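Local coordinates for protein novel Thermotoga maritima enzyme TM1112 (Thermotoga maritima, PDB 1O5U) that is of unknown function but belongs to the cupin family of beta-barrel proteins and is probably an enzyme, at residues A[14-19]-A[70-74]; A[56-60]-A[92-96]. One frame throughout, in Å; residues are numbered along the deposited sequence. Where two conformers were deposited one is given.

Both contacts join the two antiparallel sheets of the cupin barrel. Contact 1 sets strand 16-18, at the edge of one sheet, against strand 69-73, at the edge of the other. Contact 2 bridges the same two sheets where the chain turns a corner just before strands 58-64 and 93-100. The contacts meet directly, for strands 58-64 and 69-73 are neighbours, and Ile72 N lies 2.9 Å from Val60 O, a probable hydrogen bond. Each has buried aliphatic residues (Val15 and Ile72; Val60 and Val94) and exposed charged ones, though Lys96 of contact 2 is buried. Contact 1 rests on side chains and an aromatic face, contact 2 on five backbone hydrogen bonds.

Contact 1: A[14-19]-A[70-74]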
loop_
_atom_site.group_PDB
_atom_site.type_symbol
_atom_site.label_atom_id
_atom_site.label_comp_id
_atom_site.label_asym_id
_atom_site.label_seq_id
_atom_site.Cartn_x
_atom_site.Cartn_y
_atom_site.Cartn_z
ATOM N N GLU A 14 0.457 -4.246 -12.281
ATOM C CA GLU A 14 0.146 -2.810 -12.116
ATOM C C GLU A 14 -0.308 -2.588 -10.676
ATOM O O GLU A 14 -1.484 -2.871 -10.369
ATOM C CB GLU A 14 -0.975 -2.413 -13.076
ATOM C CG GLU A 14 -1.362 -0.937 -13.077
ATOM C CD GLU A 14 -0.256 -0.048 -13.620
ATOM O OE1 GLU A 14 0.083 -0.187 -14.817
ATOM O OE2 GLU A 14 0.265 0.788 -12.846
ATOM N N VAL A 15 0.620 -2.121 -9.825
ATOM C CA VAL A 15 0.292 -1.418 -8.595
ATOM C C VAL A 15 -0.196 -0.001 -8.956
ATOM O O VAL A 15 0.513 0.769 -9.636
ATOM C CB VAL A 15 1.478 -1.302 -7.654
ATOM C CG1 VAL A 15 1.058 -0.670 -6.345
ATOM C CG2 VAL A 15 2.090 -2.685 -7.388
ATOM N N LYS A 16 -1.407 0.330 -8.526
ATOM C CA LYS A 16 -2.032 1.574 -8.903
ATOM C C LYS A 16 -1.871 2.479 -7.735
ATOM O O LYS A 16 -2.127 2.060 -6.633
ATOM C CB LYS A 16 -3.509 1.345 -9.200
ATOM C CG LYS A 16 -3.669 0.435 -10.360
ATOM C CD LYS A 16 -5.098 -0.000 -10.604
ATOM C CE LYS A 16 -5.159 -0.920 -11.836
ATOM N NZ LYS A 16 -4.659 -0.256 -13.106
ATOM N N ILE A 17 -1.442 3.712 -7.981
ATOM C CA ILE A 17 -1.123 4.670 -6.927
ATOM C C ILE A 17 -1.639 6.049 -7.293
ATOM O O ILE A 17 -1.438 6.542 -8.432
ATOM C CB ILE A 17 0.406 4.764 -6.741
ATOM C CG1 ILE A 17 1.012 3.385 -6.481
ATOM C CG2 ILE A 17 0.761 5.738 -5.610
ATOM C CD1 ILE A 17 2.587 3.361 -6.495
ATOM N N GLU A 18 -2.316 6.693 -6.360
ATOM C CA GLU A 18 -2.771 8.022 -6.583
ATOM C C GLU A 18 -2.802 8.787 -5.310
ATOM O O GLU A 18 -2.829 8.206 -4.238
ATOM C CB GLU A 18 -4.184 7.987 -7.230
ATOM C CG GLU A 18 -5.345 7.769 -6.293
ATOM C CD GLU A 18 -6.658 7.592 -7.013
ATOM O OE1 GLU A 18 -6.660 6.860 -8.045
ATOM O OE2 GLU A 18 -7.659 8.220 -6.593
ATOM N N LYS A 19 -2.743 10.101 -5.428
ATOM C CA LYS A 19 -3.037 10.995 -4.332
ATOM C C LYS A 19 -4.527 11.267 -4.416
ATOM O O LYS A 19 -4.982 12.023 -5.318
ATOM C CB LYS A 19 -2.248 12.304 -4.474
ATOM C CG LYS A 19 -0.755 12.101 -4.386
ATOM C CD LYS A 19 -0.321 11.758 -2.982
ATOM C CE LYS A 19 1.219 11.976 -2.785
ATOM N NZ LYS A 19 1.686 11.258 -1.574
ATOM N N TYR A 70 8.106 0.724 -7.817
ATOM C CA TYR A 70 7.179 1.770 -7.397
ATOM C C TYR A 70 7.652 2.244 -6.028
ATOM O O TYR A 70 8.316 1.491 -5.299
ATOM C CB TYR A 70 5.806 1.153 -7.181
ATOM C CG TYR A 70 5.217 0.501 -8.383
ATOM C CD1 TYR A 70 4.546 1.244 -9.373
ATOM C CD2 TYR A 70 5.374 -0.860 -8.581
ATOM C CE1 TYR A 70 4.002 0.591 -10.511
ATOM C CE2 TYR A 70 4.864 -1.484 -9.712
ATOM C CZ TYR A 70 4.201 -0.751 -10.671
ATOM O OH TYR A 70 3.703 -1.421 -11.756
ATOM N N VAL A 71 7.341 3.486 -5.710
ATOM C CA VAL A 71 7.512 4.010 -4.374
ATOM C C VAL A 71 6.125 4.431 -3.921
ATOM O O VAL A 71 5.330 5.087 -4.697
ATOM C CB VAL A 71 8.479 5.217 -4.382
ATOM C CG1 VAL A 71 8.443 5.995 -3.050
ATOM C CG2 VAL A 71 9.867 4.730 -4.656
ATOM N N ILE A 72 5.836 4.108 -2.679
ATOM C CA ILE A 72 4.599 4.583 -2.046
ATOM C C ILE A 72 4.949 5.300 -0.774
ATOM O O ILE A 72 5.903 4.936 -0.092
ATOM C CB ILE A 72 3.626 3.455 -1.791
ATOM C CG1 ILE A 72 4.267 2.320 -1.033
ATOM C CG2 ILE A 72 3.124 2.900 -3.115
ATOM C CD1 ILE A 72 3.295 1.135 -0.759
ATOM N N GLU A 73 4.235 6.364 -0.510
ATOM C CA GLU A 73 4.576 7.204 0.627
ATOM C C GLU A 73 3.363 7.877 1.190
ATOM O O GLU A 73 2.240 7.657 0.682
ATOM C CB GLU A 73 5.704 8.156 0.290
ATOM C CG GLU A 73 5.441 9.106 -0.788
ATOM C CD GLU A 73 6.722 9.718 -1.382
ATOM O OE1 GLU A 73 7.945 9.324 -1.115
ATOM O OE2 GLU A 73 6.438 10.617 -2.142
ATOM N N LYS A 74 3.567 8.665 2.265
ATOM C CA LYS A 74 2.445 9.244 3.003
ATOM C C LYS A 74 1.495 9.929 2.043
ATOM O O LYS A 74 1.899 10.737 1.184
ATOM C CB LYS A 74 2.986 10.238 4.057
ATOM C CG LYS A 74 1.937 10.957 4.833
ATOM C CD LYS A 74 2.636 11.872 5.862
ATOM C CE LYS A 74 1.634 12.607 6.741
ATOM N NZ LYS A 74 2.293 13.753 7.449
#
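Tyr70 lays its ring over Val15 where two edge strands of the cupin barrel approach each other. Strands 16-18 and 69-73 belong to different sheets; the axes of residues 16-18 and 70-73 come within 8.8 Å, at 43° to each other. No clear backbone hydrogen bond joins the two segments, so side chains carry most of the contact. Val15 CB sits over the centre of the Tyr70 ring, 3.9 Å from its centroid, in a CH-pi contact. Val15 CG2 adds a touch on Tyr70 CE2 at 3.8 Å. Val15 CG1 is anti to the backbone N (chi1 -175°), which leaves CG2 beside that N and close to the ring. Were Tyr70 replaced by an alanine, Val15 would probably lose its aromatic cover, leaving a gap between the sheet edges. After Tyr70, Ile17 buries the most surface. Its CD1 meets Tyr70 CB, and its side chain crosses that of Ile72 at about a right angle. Val78 of strand 77-80 touches Val15, Ile17 and Ile72. At the far end, Lys19 makes a salt bridge with Asp76. Ile17 CD1 lies 3.5 Å from Ile72 CG2, tighter than usual van der Waals contact.

Contact 2: A[56-60]-A[92-96]; sequences LEGKV and EPVRK
Leu56 and Glu57 both turn their backbone N-H groups to the carbonyl of Arg95, which makes a classic beta bulge. Leu56 N lies 2.8 Å from Arg95 O, its bond bent to 143° at the hydrogen. Glu57 N reaches Arg95 O at 3.2 Å, in the carbonyl plane and on a lone pair. Two donors thus grip one acceptor. In return Arg95 N donates to Glu57 O at 3.0 Å, coming from above that carbonyl plane. Further along, Lys59 and Glu92 exchange a second pair of backbone bonds. The straighter of these runs from Glu92 N to Lys59 O, at 173°.

Gly58 sits between the two pairs, where the register shifts by one. Gly58 CA is 3.2 Å from Pro93 O. A side chain here would run into that oxygen, and the backbone angles of Gly58 also disfavour one.

The side chains close around this frame. Leu56 CD1 rests on Arg95 CG at 4.0 Å, the two chains crossing at a slant. With CG anti to the backbone N (chi1 180°), Arg95 lays CG and CD against Leu56 CD1; the bend at chi3 then turns the guanidinium, whose NH1 makes a salt bridge with Glu37. The Val94 and Val60 side chains cross at about a right angle, though Val94 is modelled in two conformers and how close its CG1 comes is doubtful. Val94 also touches Trp36 and Lys38 of strand 35-38. Lys96 lies beside Cys53, Ile55 and Trp36, and its NZ is covalently linked to an unidentified ligand.

The hydrogen bonds across the contact are all between main-chain atoms. The corner where the sheets meet is therefore probably set mainly by backbone bonding and by glycine, with the exposed charged side chains of Glu92 and Arg95 more peripheral.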
loop_
_atom_site.group_PDB
_atom_site.type_symbol
_atom_site.label_atom_id
_atom_site.label_comp_id
_atom_site.label_asym_id
_atom_site.label_seq_id
_atom_site.Cartn_x
_atom_site.Cartn_y
_atom_site.Cartn_z
ATOM N N LEU A 56 -0.680 6.474 5.947
ATOM C CA LEU A 56 -0.682 7.532 6.930
ATOM C C LEU A 56 0.716 8.084 7.178
ATOM O O LEU A 56 0.894 9.271 7.398
ATOM C CB LEU A 56 -1.292 7.021 8.263
ATOM C CG LEU A 56 -2.773 6.617 8.208
ATOM C CD1 LEU A 56 -3.236 6.048 9.525
ATOM C CD2 LEU A 56 -3.618 7.832 7.851
ATOM N N GLU A 57 1.707 7.195 7.186
ATOM C CA GLU A 57 3.092 7.542 7.399
ATOM C C GLU A 57 3.967 6.539 6.686
ATOM O O GLU A 57 3.593 5.390 6.539
ATOM C CB GLU A 57 3.465 7.485 8.884
ATOM C CG GLU A 57 2.666 8.382 9.808
ATOM C CD GLU A 57 2.929 9.885 9.587
ATOM O OE1 GLU A 57 3.953 10.288 8.989
ATOM O OE2 GLU A 57 2.072 10.683 10.033
ATOM N N GLY A 58 5.148 6.986 6.280
ATOM C CA GLY A 58 6.170 6.065 5.814
ATOM C C GLY A 58 6.507 6.152 4.354
ATOM O O GLY A 58 6.040 7.056 3.652
ATOM N N LYS A 59 7.361 5.249 3.941
ATOM C CA LYS A 59 7.906 5.237 2.568
ATOM C C LYS A 59 8.360 3.829 2.314
ATOM O O LYS A 59 9.136 3.257 3.105
ATOM C CB LYS A 59 9.078 6.173 2.402
ATOM C CG LYS A 59 9.674 6.160 0.964
ATOM C CD LYS A 59 10.826 7.068 0.809
ATOM C CE LYS A 59 11.235 7.141 -0.625
ATOM N NZ LYS A 59 12.444 8.086 -0.824
ATOM N N VAL A 60 7.920 3.270 1.187
ATOM C CA VAL A 60 8.221 1.909 0.808
ATOM C C VAL A 60 8.568 1.858 -0.661
ATOM O O VAL A 60 7.924 2.549 -1.445
ATOM C CB VAL A 60 7.009 0.987 1.010
ATOM C CG1 VAL A 60 7.380 -0.465 0.780
ATOM C CG2 VAL A 60 6.453 1.153 2.411
ATOM N N GLU A 92 11.067 4.067 5.419
ATOM C CA GLU A 92 10.623 4.800 6.614
ATOM C C GLU A 92 9.461 4.053 7.211
ATOM O O GLU A 92 8.551 3.647 6.478
ATOM C CB GLU A 92 10.230 6.221 6.235
ATOM C CG GLU A 92 11.392 6.997 5.619
ATOM C CD GLU A 92 10.966 8.323 5.046
ATOM O OE1 GLU A 92 9.808 8.740 5.257
ATOM O OE2 GLU A 92 11.821 8.926 4.360
ATOM N N PRO A 93 9.418 3.882 8.535
ATOM C CA PRO A 93 8.344 3.093 9.154
ATOM C C PRO A 93 6.960 3.447 8.652
ATOM O O PRO A 93 6.574 4.634 8.620
ATOM C CB PRO A 93 8.495 3.411 10.644
ATOM C CG PRO A 93 9.885 3.758 10.779
ATOM C CD PRO A 93 10.375 4.381 9.537
ATOM N N VAL A 94 6.197 2.413 8.313
ATOM C CA VAL A 94 4.907 2.576 7.612
ATOM C C VAL A 94 3.768 2.405 8.563
ATOM O O VAL A 94 3.853 1.572 9.466
ATOM C CB VAL A 94 4.789 1.782 6.291
ATOM C CG1 VAL A 94 5.856 2.207 5.375
ATOM C CG2 VAL A 94 4.861 0.319 6.464
ATOM N N ARG A 95 2.738 3.245 8.406
ATOM C CA ARG A 95 1.422 3.090 9.046
ATOM C C ARG A 95 0.380 3.283 7.975
ATOM O O ARG A 95 0.419 4.248 7.223
ATOM C CB ARG A 95 1.192 4.075 10.179
ATOM C CG ARG A 95 -0.122 3.938 10.835
ATOM C CD ARG A 95 -0.298 4.822 12.065
ATOM N NE ARG A 95 0.743 4.583 13.040
ATOM C CZ ARG A 95 1.397 5.508 13.703
ATOM N NH1 ARG A 95 2.347 5.137 14.536
ATOM N NH2 ARG A 95 1.129 6.796 13.550
ATOM N N LYS A 96 -0.552 2.348 7.860
ATOM C CA LYS A 96 -1.566 2.446 6.812
ATOM C C LYS A 96 -2.887 1.889 7.258
ATOM O O LYS A 96 -2.950 1.020 8.175
ATOM C CB LYS A 96 -1.091 1.709 5.557
ATOM C CG LYS A 96 -0.997 0.261 5.698
ATOM C CD LYS A 96 -0.291 -0.405 4.517
ATOM C CE LYS A 96 -0.799 -1.834 4.365
ATOM N NZ LYS A 96 -0.450 -2.345 2.992
#